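Side-chain contacts in Thg1-like uncharacterized protein (Bacillus thuringiensis, PDB 4KGM), which probably adds nucleotides to the 5' end of tRNA, as its Thg1 relatives do, binding ATP and magnesium in a polymerase palm-like catalytic domain: residues 32-37 against 110-115; 39-44 against 121-126. One frame throughout, in Å; residues are numbered along the deposited sequence. Where two conformers were deposited one is given.

Contact 1 (32-37 against 110-115); sequences AHFHTY and AKFNEV. With ATP (adenosine-5'-triphosphate), chain E.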
ATOM      1  N   ALA A  32     -24.702   1.233   2.388  1.00 31.86           N
ATOM      2  CA  ALA A  32     -24.447   2.417   3.201  1.00 34.48           C
ATOM      3  C   ALA A  32     -25.719   2.909   3.887  1.00 41.85           C
ATOM      4  O   ALA A  32     -26.733   3.155   3.230  1.00 37.73           O
ATOM      5  CB  ALA A  32     -23.839   3.524   2.350  1.00 28.75           C
ATOM      6  N   HIS A  33     -25.651   3.049   5.209  1.00 50.20           N
ATOM      7  CA  HIS A  33     -26.771   3.533   6.014  1.00 47.96           C
ATOM      8  C   HIS A  33     -28.057   2.755   5.750  1.00 48.78           C
ATOM      9  O   HIS A  33     -29.110   3.348   5.525  1.00 48.81           O
ATOM     10  CB  HIS A  33     -27.014   5.025   5.768  1.00 45.25           C
ATOM     11  CG  HIS A  33     -25.814   5.882   6.016  1.00 55.47           C
ATOM     12  ND1 HIS A  33     -25.188   5.951   7.243  1.00 58.65           N
ATOM     13  CD2 HIS A  33     -25.126   6.713   5.197  1.00 59.45           C
ATOM     14  CE1 HIS A  33     -24.166   6.784   7.168  1.00 65.14           C
ATOM     15  NE2 HIS A  33     -24.107   7.260   5.937  1.00 69.78           N
ATOM     16  N   PHE A  34     -27.969   1.429   5.777  1.00 41.48           N
ATOM     17  CA  PHE A  34     -29.134   0.599   5.491  1.00 44.57           C
ATOM     18  C   PHE A  34     -30.062   0.441   6.693  1.00 51.80           C
ATOM     19  O   PHE A  34     -30.981  -0.375   6.681  1.00 51.86           O
ATOM     20  CB  PHE A  34     -28.722  -0.752   4.902  1.00 43.47           C
ATOM     21  CG  PHE A  34     -28.834  -0.809   3.405  1.00 39.91           C
ATOM     22  CD1 PHE A  34     -28.319   0.212   2.623  1.00 33.23           C
ATOM     23  CD2 PHE A  34     -29.457  -1.875   2.778  1.00 42.81           C
ATOM     24  CE1 PHE A  34     -28.423   0.173   1.247  1.00 32.52           C
ATOM     25  CE2 PHE A  34     -29.562  -1.922   1.401  1.00 38.22           C
ATOM     26  CZ  PHE A  34     -29.044  -0.896   0.634  1.00 31.89           C
ATOM     27  N   HIS A  35     -29.808   1.226   7.732  1.00 53.21           N
ATOM     28  CA  HIS A  35     -30.706   1.308   8.875  0.53 50.33           C
ATOM     29  C   HIS A  35     -31.808   2.304   8.543  1.00 55.04           C
ATOM     30  O   HIS A  35     -32.940   2.182   9.008  1.00 61.24           O
ATOM     31  CB  HIS A  35     -29.943   1.767  10.118  0.53 50.69           C
ATOM     32  CG  HIS A  35     -29.222   3.067   9.936  0.53 50.64           C
ATOM     33  ND1 HIS A  35     -27.956   3.147   9.398  0.53 46.64           N
ATOM     34  CD2 HIS A  35     -29.591   4.338  10.218  0.53 50.71           C
ATOM     35  CE1 HIS A  35     -27.575   4.412   9.358  0.53 44.44           C
ATOM     36  NE2 HIS A  35     -28.550   5.156   9.849  0.53 46.46           N
ATOM     37  N   THR A  36     -31.453   3.293   7.727  1.00 54.06           N
ATOM     38  CA  THR A  36     -32.376   4.327   7.280  1.00 52.03           C
ATOM     39  C   THR A  36     -33.095   3.880   6.014  1.00 57.85           C
ATOM     40  O   THR A  36     -34.306   4.060   5.876  1.00 61.37           O
ATOM     41  CB  THR A  36     -31.627   5.639   6.975  1.00 49.35           C
ATOM     42  OG1 THR A  36     -30.959   6.099   8.155  1.00 51.70           O
ATOM     43  CG2 THR A  36     -32.590   6.710   6.485  1.00 50.89           C
ATOM     44  N   TYR A  37     -32.338   3.297   5.090  1.00 54.12           N
ATOM     45  CA  TYR A  37     -32.880   2.850   3.814  1.00 48.26           C
ATOM     46  C   TYR A  37     -33.925   1.752   3.993  1.00 43.41           C
ATOM     47  O   TYR A  37     -34.916   1.706   3.266  1.00 50.70           O
ATOM     48  CB  TYR A  37     -31.757   2.363   2.897  1.00 41.98           C
ATOM     49  CG  TYR A  37     -32.232   1.904   1.536  1.00 34.53           C
ATOM     50  CD1 TYR A  37     -32.461   2.819   0.517  1.00 36.56           C
ATOM     51  CD2 TYR A  37     -32.447   0.557   1.270  1.00 31.74           C
ATOM     52  CE1 TYR A  37     -32.894   2.407  -0.727  1.00 28.94           C
ATOM     53  CE2 TYR A  37     -32.882   0.135   0.028  1.00 28.18           C
ATOM     54  CZ  TYR A  37     -33.103   1.065  -0.966  1.00 31.74           C
ATOM     55  OH  TYR A  37     -33.535   0.657  -2.204  1.00 37.69           O
ATOM     56  N   ALA A 110     -25.883  -0.224  -9.318  1.00 28.32           N
ATOM     57  CA  ALA A 110     -26.688  -0.110 -10.532  1.00 25.37           C
ATOM     58  C   ALA A 110     -27.855  -1.096 -10.553  1.00 27.73           C
ATOM     59  O   ALA A 110     -29.007  -0.707 -10.753  1.00 25.89           O
ATOM     60  CB  ALA A 110     -25.815  -0.291 -11.769  1.00 21.96           C
ATOM     61  N   LYS A 111     -27.550  -2.372 -10.344  1.00 26.14           N
ATOM     62  CA  LYS A 111     -28.565  -3.416 -10.393  1.00 29.69           C
ATOM     63  C   LYS A 111     -29.578  -3.287  -9.260  1.00 33.80           C
ATOM     64  O   LYS A 111     -30.784  -3.384  -9.488  1.00 31.01           O
ATOM     65  CB  LYS A 111     -27.913  -4.803 -10.377  1.00 27.87           C
ATOM     66  CG  LYS A 111     -28.897  -5.971 -10.357  1.00 31.12           C
ATOM     67  CD  LYS A 111     -29.917  -5.884 -11.490  1.00 34.99           C
ATOM     68  CE  LYS A 111     -29.255  -5.918 -12.859  1.00 37.11           C
ATOM     69  NZ  LYS A 111     -30.241  -5.720 -13.961  1.00 40.46           N
ATOM     70  N   PHE A 112     -29.081  -3.060  -8.047  1.00 30.37           N
ATOM     71  CA  PHE A 112     -29.934  -2.981  -6.865  1.00 29.99           C
ATOM     72  C   PHE A 112     -30.963  -1.861  -6.981  1.00 36.23           C
ATOM     73  O   PHE A 112     -32.159  -2.087  -6.789  1.00 34.04           O
ATOM     74  CB  PHE A 112     -29.088  -2.788  -5.605  1.00 30.15           C
ATOM     75  CG  PHE A 112     -29.862  -2.916  -4.327  1.00 30.23           C
ATOM     76  CD1 PHE A 112     -30.044  -4.156  -3.736  1.00 35.03           C
ATOM     77  CD2 PHE A 112     -30.402  -1.799  -3.709  1.00 33.88           C
ATOM     78  CE1 PHE A 112     -30.754  -4.278  -2.558  1.00 34.37           C
ATOM     79  CE2 PHE A 112     -31.113  -1.918  -2.531  1.00 32.04           C
ATOM     80  CZ  PHE A 112     -31.287  -3.158  -1.955  1.00 30.82           C
ATOM     81  N   ASN A 113     -30.495  -0.657  -7.293  1.00 31.96           N
ATOM     82  CA  ASN A 113     -31.385   0.484  -7.464  1.00 28.81           C
ATOM     83  C   ASN A 113     -32.422   0.249  -8.560  1.00 38.42           C
ATOM     84  O   ASN A 113     -33.587   0.606  -8.399  1.00 40.24           O
ATOM     85  CB  ASN A 113     -30.585   1.758  -7.749  1.00 34.26           C
ATOM     86  CG  ASN A 113     -30.060   2.412  -6.484  1.00 37.26           C
ATOM     87  OD1 ASN A 113     -30.781   2.547  -5.494  1.00 33.11           O
ATOM     88  ND2 ASN A 113     -28.796   2.823  -6.510  1.00 33.69           N
ATOM     89  N   GLU A 114     -31.996  -0.358  -9.665  1.00 36.45           N
ATOM     90  CA  GLU A 114     -32.895  -0.655 -10.777  1.00 32.29           C
ATOM     91  C   GLU A 114     -34.049  -1.559 -10.354  1.00 39.46           C
ATOM     92  O   GLU A 114     -35.216  -1.248 -10.594  1.00 37.25           O
ATOM     93  CB  GLU A 114     -32.134  -1.309 -11.931  1.00 29.27           C
ATOM     94  CG  GLU A 114     -33.044  -1.905 -12.998  1.00 33.53           C
ATOM     95  CD  GLU A 114     -32.284  -2.649 -14.079  1.00 35.51           C
ATOM     96  OE1 GLU A 114     -31.968  -2.033 -15.120  1.00 38.01           O
ATOM     97  OE2 GLU A 114     -32.007  -3.853 -13.893  1.00 29.07           O
ATOM     98  N   VAL A 115     -33.711  -2.682  -9.728  1.00 38.37           N
ATOM     99  CA  VAL A 115     -34.703  -3.655  -9.290  1.00 42.92           C
ATOM    100  C   VAL A 115     -35.622  -3.086  -8.212  1.00 41.57           C
ATOM    101  O   VAL A 115     -36.837  -3.279  -8.250  1.00 44.51           O
ATOM    102  CB  VAL A 115     -34.026  -4.941  -8.763  1.00 37.00           C
ATOM    103  CG1 VAL A 115     -35.043  -5.850  -8.082  1.00 36.19           C
ATOM    104  CG2 VAL A 115     -33.323  -5.670  -9.896  1.00 35.82           C
TER
HETATM  105  PG  ATP E 301     -23.227   1.495   7.605  0.50 60.38           P
HETATM  106  O1G ATP E 301     -22.468   1.090   8.846  0.50 49.52           O
HETATM  107  O2G ATP E 301     -22.899   2.876   7.088  0.50 41.70           O
HETATM  108  O3G ATP E 301     -23.252   0.432   6.534  0.50 40.82           O
HETATM  109  PB  ATP E 301     -25.747   0.361   8.207  0.50 41.75           P
HETATM  110  O1B ATP E 301     -25.841  -0.294   6.849  0.50 45.20           O
HETATM  111  O2B ATP E 301     -27.014   0.824   8.883  0.50 43.59           O
HETATM  112  O3B ATP E 301     -24.752   1.626   8.120  0.50 48.64           O
HETATM  113  PA  ATP E 301     -25.279  -2.209   9.160  0.50 48.10           P
HETATM  114  O1A ATP E 301     -24.761  -2.857  10.421  0.50 52.77           O
HETATM  115  O2A ATP E 301     -24.831  -2.704   7.806  0.50 43.15           O
HETATM  116  O3A ATP E 301     -24.996  -0.628   9.232  0.50 46.12           O
HETATM  117  O5' ATP E 301     -26.890  -2.219   9.186  0.50 41.42           O
HETATM  118  C5' ATP E 301     -27.633  -3.117   8.365  0.50 41.52           C
HETATM  119  C4' ATP E 301     -29.116  -2.786   8.484  0.50 44.46           C
HETATM  120  O4' ATP E 301     -29.849  -3.311   7.376  0.50 42.87           O
HETATM  121  C3' ATP E 301     -29.726  -3.376   9.746  0.50 47.13           C
HETATM  122  O3' ATP E 301     -30.060  -2.328  10.660  0.50 48.39           O
HETATM  123  C2' ATP E 301     -30.984  -4.095   9.297  0.50 46.08           C
HETATM  124  O2' ATP E 301     -32.116  -3.619  10.031  0.50 45.18           O
HETATM  125  C1' ATP E 301     -31.129  -3.765   7.820  0.50 43.41           C
HETATM  126  N9  ATP E 301     -31.566  -4.958   7.047  0.50 40.23           N
HETATM  127  C8  ATP E 301     -30.765  -5.911   6.537  0.50 38.38           C
HETATM  128  N7  ATP E 301     -31.486  -6.860   5.886  0.50 35.39           N
HETATM  129  C5  ATP E 301     -32.782  -6.514   5.973  0.50 37.20           C
HETATM  130  C6  ATP E 301     -34.073  -7.073   5.505  0.50 40.45           C
HETATM  131  N6  ATP E 301     -34.121  -8.225   4.792  0.50 37.48           N
HETATM  132  N1  ATP E 301     -35.200  -6.394   5.812  0.50 42.65           N
HETATM  133  C2  ATP E 301     -35.166  -5.249   6.518  0.50 40.36           C
HETATM  134  N3  ATP E 301     -34.034  -4.685   6.975  0.50 37.04           N
HETATM  135  C4  ATP E 301     -32.831  -5.259   6.739  0.50 41.07           C
HETATM  136  O   HOH W   1     -33.539   2.570  -4.077  1.00 36.09           O
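Phe-112 reaches from its helix toward Phe-34 and Tyr-37, which come to meet it from the opposite direction, and one corner of its ring, CE2, makes most of the touch. Phe-112 CE2 lies 3.9 Å from Phe-34 CZ, at the edge of the Phe-34 ring and near its plane. The two ring planes meet obliquely, at 49°. Tyr-37, with CG anti to its backbone N (chi1 -179°), extends alongside Phe-34 and sets CD2 over the rim of one face of that ring. Its far end brings OH to 3.6 Å from Phe-112 CE2. This apolar cluster still accommodates a polar link: Tyr-37 OH donates to a water at 2.7 Å, in the plane of its ring, and the water donates in turn to Asn-113 OD1 at 3.1 Å. The backbone behind the rings serves the nucleotide, for Phe-34 N gives a hydrogen bond to O1B of ATP at 2.9 Å. A buried aromatic core thus backs the phosphate-binding turn of the palm-like domain. Phe-112, on helix 97-119, also packs against Leu-49, Ala-52 and Thr-56 of helix 47-63 and meets Phe-128 of strand 128-134 edge-to-face.

Contact 2 (39-44 against 121-126); sequences KGCAKP and PDKPLA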
ATOM      1  N   LYS A  39     -35.569   1.366   6.797  1.00 59.88           N
ATOM      2  CA  LYS A  39     -36.586   1.895   7.699  1.00 63.21           C
ATOM      3  C   LYS A  39     -37.872   2.157   6.926  1.00 66.34           C
ATOM      4  O   LYS A  39     -38.091   3.257   6.415  1.00 69.55           O
ATOM      5  CB  LYS A  39     -36.102   3.180   8.375  1.00 53.82           C
ATOM      6  N   GLY A  40     -38.715   1.135   6.839  1.00 58.74           N
ATOM      7  CA  GLY A  40     -39.934   1.203   6.059  1.00 62.86           C
ATOM      8  C   GLY A  40     -40.187  -0.123   5.373  1.00 62.51           C
ATOM      9  O   GLY A  40     -41.210  -0.315   4.714  1.00 57.33           O
ATOM     10  N   CYS A  41     -39.241  -1.044   5.532  1.00 55.91           N
ATOM     11  CA  CYS A  41     -39.363  -2.382   4.967  1.00 57.87           C
ATOM     12  C   CYS A  41     -39.962  -3.349   5.980  1.00 51.04           C
ATOM     13  O   CYS A  41     -40.047  -3.044   7.171  1.00 51.98           O
ATOM     14  CB  CYS A  41     -38.000  -2.895   4.494  1.00 60.09           C
ATOM     15  SG  CYS A  41     -37.300  -1.999   3.083  1.00 58.71           S
ATOM     16  N   ALA A  42     -40.375  -4.517   5.499  1.00 52.43           N
ATOM     17  CA  ALA A  42     -40.968  -5.536   6.356  1.00 50.94           C
ATOM     18  C   ALA A  42     -39.948  -6.104   7.338  1.00 53.88           C
ATOM     19  O   ALA A  42     -38.956  -6.715   6.939  1.00 53.52           O
ATOM     20  CB  ALA A  42     -41.573  -6.651   5.513  1.00 44.72           C
ATOM     21  N   LYS A  43     -40.198  -5.891   8.627  1.00 56.27           N
ATOM     22  CA  LYS A  43     -39.335  -6.417   9.676  1.00 53.86           C
ATOM     23  C   LYS A  43     -39.917  -7.723  10.215  1.00 59.90           C
ATOM     24  O   LYS A  43     -41.136  -7.882  10.264  1.00 67.68           O
ATOM     25  CB  LYS A  43     -39.182  -5.391  10.801  1.00 47.20           C
ATOM     26  N   PRO A  44     -39.049  -8.666  10.621  1.00 59.66           N
ATOM     27  CA  PRO A  44     -37.586  -8.558  10.622  1.00 60.42           C
ATOM     28  C   PRO A  44     -36.963  -8.839   9.254  1.00 61.38           C
ATOM     29  O   PRO A  44     -35.860  -8.366   8.980  1.00 58.42           O
ATOM     30  CB  PRO A  44     -37.167  -9.642  11.616  1.00 58.27           C
ATOM     31  CG  PRO A  44     -38.217 -10.686  11.470  1.00 58.37           C
ATOM     32  CD  PRO A  44     -39.504  -9.945  11.194  1.00 61.80           C
ATOM     33  N   PRO A 121     -40.576   2.791  -6.064  1.00 52.01           N
ATOM     34  CA  PRO A 121     -40.008   3.961  -6.743  1.00 49.94           C
ATOM     35  C   PRO A 121     -39.882   5.171  -5.820  1.00 47.39           C
ATOM     36  O   PRO A 121     -39.250   6.162  -6.189  1.00 48.61           O
ATOM     37  CB  PRO A 121     -41.020   4.241  -7.859  1.00 54.34           C
ATOM     38  CG  PRO A 121     -42.304   3.697  -7.344  1.00 45.39           C
ATOM     39  CD  PRO A 121     -41.941   2.488  -6.531  1.00 49.72           C
ATOM     40  N   ASP A 122     -40.475   5.084  -4.633  1.00 51.43           N
ATOM     41  CA  ASP A 122     -40.417   6.174  -3.666  1.00 53.95           C
ATOM     42  C   ASP A 122     -39.171   6.074  -2.789  1.00 48.71           C
ATOM     43  O   ASP A 122     -38.772   7.050  -2.148  1.00 47.53           O
ATOM     44  CB  ASP A 122     -41.677   6.187  -2.797  1.00 55.52           C
ATOM     45  N   LYS A 123     -38.564   4.891  -2.763  1.00 45.26           N
ATOM     46  CA  LYS A 123     -37.341   4.663  -2.000  1.00 47.55           C
ATOM     47  C   LYS A 123     -36.232   5.587  -2.493  1.00 41.52           C
ATOM     48  O   LYS A 123     -36.090   5.799  -3.697  1.00 43.56           O
ATOM     49  CB  LYS A 123     -36.890   3.209  -2.143  1.00 43.38           C
ATOM     50  CG  LYS A 123     -36.592   2.497  -0.831  1.00 42.48           C
ATOM     51  CD  LYS A 123     -37.846   1.871  -0.241  1.00 48.49           C
ATOM     52  CE  LYS A 123     -37.521   1.003   0.965  1.00 52.73           C
ATOM     53  NZ  LYS A 123     -38.724   0.297   1.490  1.00 57.58           N
ATOM     54  N   PRO A 124     -35.445   6.148  -1.563  1.00 39.82           N
ATOM     55  CA  PRO A 124     -34.305   6.984  -1.952  1.00 37.37           C
ATOM     56  C   PRO A 124     -33.196   6.141  -2.576  1.00 33.77           C
ATOM     57  O   PRO A 124     -33.277   4.912  -2.573  1.00 32.56           O
ATOM     58  CB  PRO A 124     -33.839   7.584  -0.622  1.00 32.82           C
ATOM     59  CG  PRO A 124     -34.289   6.607   0.409  1.00 33.33           C
ATOM     60  CD  PRO A 124     -35.585   6.044  -0.100  1.00 35.40           C
ATOM     61  N   LEU A 125     -32.171   6.795  -3.107  1.00 32.66           N
ATOM     62  CA  LEU A 125     -31.074   6.080  -3.749  1.00 31.69           C
ATOM     63  C   LEU A 125     -30.268   5.259  -2.749  1.00 27.41           C
ATOM     64  O   LEU A 125     -29.875   5.757  -1.693  1.00 26.75           O
ATOM     65  CB  LEU A 125     -30.165   7.055  -4.498  1.00 29.81           C
ATOM     66  CG  LEU A 125     -30.806   7.715  -5.719  1.00 26.42           C
ATOM     67  CD1 LEU A 125     -29.857   8.719  -6.354  1.00 28.65           C
ATOM     68  CD2 LEU A 125     -31.227   6.652  -6.722  1.00 26.70           C
ATOM     69  N   ALA A 126     -30.036   3.995  -3.087  1.00 27.86           N
ATOM     70  CA  ALA A 126     -29.213   3.119  -2.264  1.00 30.77           C
ATOM     71  C   ALA A 126     -27.765   3.177  -2.729  1.00 31.59           C
ATOM     72  O   ALA A 126     -27.490   3.187  -3.930  1.00 27.27           O
ATOM     73  CB  ALA A 126     -29.732   1.692  -2.322  1.00 27.20           C
TER
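Cys-41 and Lys-123 meet without any ring or amide between them; the flat group that matters is the ring of Tyr-120, just past the end of helix 97-119, with which the lysine forms a cation-pi interaction. The meeting itself is tip to tip, Lys-123 NZ lying 3.1 Å from Cys-41 SG, while Lys-123 CE follows at 3.7 Å from the same sulfur. If the close approach is real, the ammonium might polarise the thiol. The lysine bends at chi2 (87°) and then runs extended through its last two torsions, which spans much of the 9.1 Å between the CA atoms of Gly-40 and Lys-123. Gly-40 O stands farther off, 4.1 Å from Lys-123 NZ. Gly-40 itself adopts a backbone conformation that suits glycine, with phi at 142°, where a side chain would press on the carbonyl O of Lys-39. Here a single long side chain reaches from one surface loop to the other, both lacking regular structure. The first loop borders the nucleotide: the Cys-41 side chain comes within about 4 Å of ATP (nearest atoms), and Ala-42 and Pro-44, the latter after a cis peptide bond, touch it. Segment 39-44 links helix 34-37 to helix 47-63, whereas segment 121-126 leads from helix 97-119 into strand 128-134.

The pair illustrates how chemistry follows depth. Contact 1 is buried, an aromatic cluster with one bridging water; contact 2 lies at the surface, where a lysine amine approaches a thiol. Their centres are about 8 Å apart and they involve consecutive elements: each loop of contact 2 follows a helix used by contact 1. They also touch directly: Asn-113 OD1 accepts a probable hydrogen bond from Ala-126 N at 2.9 Å, and Tyr-37 CE1 packs 3.6 Å from Ala-126 CB. Both border the ATP pocket, contact 1 through its phosphate-binding backbone and contact 2 through Ala-42 and Pro-44, and both reach the second subunit.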